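Local coordinates for YbbR family protein (Desulfitobacterium hafniense, PDB 3LYW) that is of unknown function; this fragment is a mostly beta-stranded part of a longer YbbR family protein, at residues A[7-12]-A[23-28]. Numbering follows the deposited sequence.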
ATOM      1  N   LEU A   7       4.255   6.638   3.041  1.00 19.17           N
ATOM      2  CA  LEU A   7       4.217   6.202   1.652  1.00 20.54           C
ATOM      3  C   LEU A   7       2.825   6.336   1.060  1.00 22.12           C
ATOM      4  O   LEU A   7       1.822   6.272   1.781  1.00 18.63           O
ATOM      5  CB  LEU A   7       4.647   4.740   1.560  1.00 23.36           C
ATOM      6  CG  LEU A   7       5.929   4.377   2.301  1.00 28.73           C
ATOM      7  CD1 LEU A   7       6.100   2.869   2.277  1.00 28.51           C
ATOM      8  CD2 LEU A   7       7.116   5.087   1.680  1.00 34.80           C
ATOM      9  N   SER A   8       2.759   6.538  -0.251  1.00 22.44           N
ATOM     10  CA  SER A   8       1.469   6.625  -0.906  1.00 24.17           C
ATOM     11  C   SER A   8       1.042   5.176  -1.158  1.00 19.34           C
ATOM     12  O   SER A   8       1.886   4.279  -1.285  1.00 17.51           O
ATOM     13  CB  SER A   8       1.586   7.405  -2.214  1.00 27.95           C
ATOM     14  OG  SER A   8       2.584   6.855  -3.042  1.00 47.41           O
ATOM     15  N   LEU A   9      -0.265   4.948  -1.208  1.00 18.54           N
ATOM     16  CA  LEU A   9      -0.802   3.608  -1.420  1.00 17.58           C
ATOM     17  C   LEU A   9      -1.149   3.369  -2.882  1.00 19.17           C
ATOM     18  O   LEU A   9      -1.800   4.194  -3.516  1.00 22.04           O
ATOM     19  CB  LEU A   9      -2.045   3.405  -0.550  1.00 16.84           C
ATOM     20  CG  LEU A   9      -2.653   1.994  -0.516  1.00 21.32           C
ATOM     21  CD1 LEU A   9      -1.608   0.987  -0.070  1.00 18.72           C
ATOM     22  CD2 LEU A   9      -3.844   1.971   0.422  1.00 23.00           C
ATOM     23  N   ILE A  10      -0.697   2.235  -3.403  1.00 17.78           N
ATOM     24  CA  ILE A  10      -0.917   1.859  -4.794  1.00 23.30           C
ATOM     25  C   ILE A  10      -1.711   0.568  -4.906  1.00 18.98           C
ATOM     26  O   ILE A  10      -1.524  -0.360  -4.114  1.00 23.97           O
ATOM     27  CB  ILE A  10       0.424   1.661  -5.520  1.00 17.09           C
ATOM     28  CG1 ILE A  10       1.168   2.993  -5.578  1.00 30.53           C
ATOM     29  CG2 ILE A  10       0.195   1.104  -6.919  1.00 25.35           C
ATOM     30  CD1 ILE A  10       0.334   4.127  -6.146  1.00 18.97           C
ATOM     31  N   ALA A  11      -2.607   0.509  -5.882  1.00 14.24           N
ATOM     32  CA  ALA A  11      -3.395  -0.699  -6.054  1.00 17.03           C
ATOM     33  C   ALA A  11      -2.767  -1.570  -7.132  1.00 19.09           C
ATOM     34  O   ALA A  11      -2.414  -1.074  -8.192  1.00 25.77           O
ATOM     35  CB  ALA A  11      -4.812  -0.339  -6.438  1.00 21.35           C
ATOM     36  N   LYS A  12      -2.621  -2.861  -6.854  1.00 16.56           N
ATOM     37  CA  LYS A  12      -2.067  -3.782  -7.839  1.00 16.66           C
ATOM     38  C   LYS A  12      -3.148  -4.761  -8.307  1.00 16.18           C
ATOM     39  O   LYS A  12      -4.090  -5.078  -7.575  1.00 15.92           O
ATOM     40  CB  LYS A  12      -0.892  -4.555  -7.243  1.00 18.84           C
ATOM     41  CG  LYS A  12       0.233  -3.686  -6.726  1.00 22.70           C
ATOM     42  CD  LYS A  12       0.998  -2.990  -7.849  1.00 18.75           C
ATOM     43  CE  LYS A  12       2.216  -2.251  -7.292  1.00 22.88           C
ATOM     44  NZ  LYS A  12       2.984  -1.538  -8.348  1.00 23.22           N
ATOM     45  N   LYS A  23     -10.581   7.055  -2.753  1.00 21.73           N
ATOM     46  CA  LYS A  23      -9.280   7.724  -2.801  1.00 18.40           C
ATOM     47  C   LYS A  23      -8.388   6.941  -1.846  1.00 21.58           C
ATOM     48  O   LYS A  23      -8.743   6.744  -0.692  1.00 24.68           O
ATOM     49  CB  LYS A  23      -9.415   9.167  -2.312  1.00 23.95           C
ATOM     50  CG  LYS A  23      -8.142  10.007  -2.428  1.00 30.14           C
ATOM     51  CD  LYS A  23      -8.400  11.429  -1.947  1.00 35.14           C
ATOM     52  CE  LYS A  23      -7.182  12.334  -2.157  1.00 40.83           C
ATOM     53  NZ  LYS A  23      -5.986  11.831  -1.433  1.00 39.68           N
ATOM     54  N   LEU A  24      -7.239   6.479  -2.320  1.00 18.10           N
ATOM     55  CA  LEU A  24      -6.342   5.701  -1.467  1.00 21.84           C
ATOM     56  C   LEU A  24      -5.607   6.570  -0.452  1.00 20.51           C
ATOM     57  O   LEU A  24      -4.947   7.536  -0.828  1.00 26.00           O
ATOM     58  CB  LEU A  24      -5.339   4.933  -2.330  1.00 27.46           C
ATOM     59  CG  LEU A  24      -5.988   3.993  -3.351  1.00 35.92           C
ATOM     60  CD1 LEU A  24      -4.915   3.259  -4.138  1.00 38.31           C
ATOM     61  CD2 LEU A  24      -6.887   3.011  -2.623  1.00 30.73           C
ATOM     62  N   PRO A  25      -5.712   6.236   0.848  1.00 21.73           N
ATOM     63  CA  PRO A  25      -5.046   7.007   1.899  1.00 21.09           C
ATOM     64  C   PRO A  25      -3.550   6.763   1.892  1.00 20.64           C
ATOM     65  O   PRO A  25      -3.073   5.859   1.210  1.00 20.92           O
ATOM     66  CB  PRO A  25      -5.714   6.494   3.168  1.00 16.06           C
ATOM     67  CG  PRO A  25      -5.934   5.050   2.836  1.00 20.71           C
ATOM     68  CD  PRO A  25      -6.481   5.122   1.431  1.00 26.17           C
ATOM     69  N   SER A  26      -2.816   7.599   2.619  1.00 19.66           N
ATOM     70  CA  SER A  26      -1.375   7.449   2.722  1.00 21.60           C
ATOM     71  C   SER A  26      -1.160   6.427   3.827  1.00 20.72           C
ATOM     72  O   SER A  26      -2.079   6.137   4.590  1.00 21.67           O
ATOM     73  CB  SER A  26      -0.707   8.777   3.094  1.00 27.80           C
ATOM     74  OG  SER A  26      -1.215   9.291   4.315  1.00 33.27           O
ATOM     75  N   VAL A  27       0.047   5.891   3.909  1.00 19.06           N
ATOM     76  CA  VAL A  27       0.370   4.874   4.896  1.00 21.99           C
ATOM     77  C   VAL A  27       1.623   5.249   5.691  1.00 18.27           C
ATOM     78  O   VAL A  27       2.617   5.705   5.111  1.00 17.64           O
ATOM     79  CB  VAL A  27       0.626   3.521   4.200  1.00 17.81           C
ATOM     80  CG1 VAL A  27       1.018   2.481   5.220  1.00 20.20           C
ATOM     81  CG2 VAL A  27      -0.614   3.084   3.451  1.00 22.58           C
ATOM     82  N   ARG A  28       1.575   5.057   7.011  1.00 16.19           N
ATOM     83  CA  ARG A  28       2.737   5.347   7.858  1.00 19.36           C
ATOM     84  C   ARG A  28       3.400   4.015   8.196  1.00 17.39           C
ATOM     85  O   ARG A  28       2.729   3.086   8.652  1.00 22.22           O
ATOM     86  CB  ARG A  28       2.304   6.046   9.141  1.00 19.86           C
ATOM     87  CG  ARG A  28       1.763   7.426   8.899  1.00 40.63           C
ATOM     88  CD  ARG A  28       2.751   8.501   9.304  1.00 47.40           C
ATOM     89  NE  ARG A  28       2.375   9.104  10.581  1.00 55.80           N
ATOM     90  CZ  ARG A  28       2.851  10.261  11.034  1.00 58.72           C
ATOM     91  NH1 ARG A  28       3.729  10.947  10.316  1.00 56.75           N
ATOM     92  NH2 ARG A  28       2.434  10.739  12.201  1.00 50.60           N
TER
HETATM   93  O   HOH W   1      -1.684   7.270  -0.930  1.00 26.34           O
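Leu-7 and Val-27 form an antiparallel hydrogen-bonded pair: Leu-7 N donates to Val-27 O and Val-27 N to Leu-7 O, both at 2.8 Å. Strands 7-12 and 26-28 run at 124° between their N-to-C directions. Before Ser-26 the second chain, now a loop, stands farther off, and the side chain of Leu-9 fills the interval. Its CB lies 3.2 Å from Pro-25 O and 4.0 Å from Leu-24 CB. CG, anti to the backbone N (chi1 -173°), sets CD2 beside Pro-25, 4.0 Å from its O and near its ring carbon CD, while CD1 meets Val-27 CG2. A branched aliphatic suits this place because its two methyls serve different neighbours, and Val-61 and Val-79 of other strands also touch it. Leu-24 answers from the loop, bringing CD1 to 3.3 Å from Leu-9 O; the small side chain of Ala-11, which it also touches, is consistent with this. Pro-25 has no N-H to offer the neighbouring strand. Separately, Leu-9 N donates to a water at 2.7 Å, which in turn donates to Leu-24 O over a long 3.3 Å. The chemistry thus changes from direct backbone pairing to a water bridge beside apolar contacts, which join strand 4-12 to the loop leading into strand 26-33.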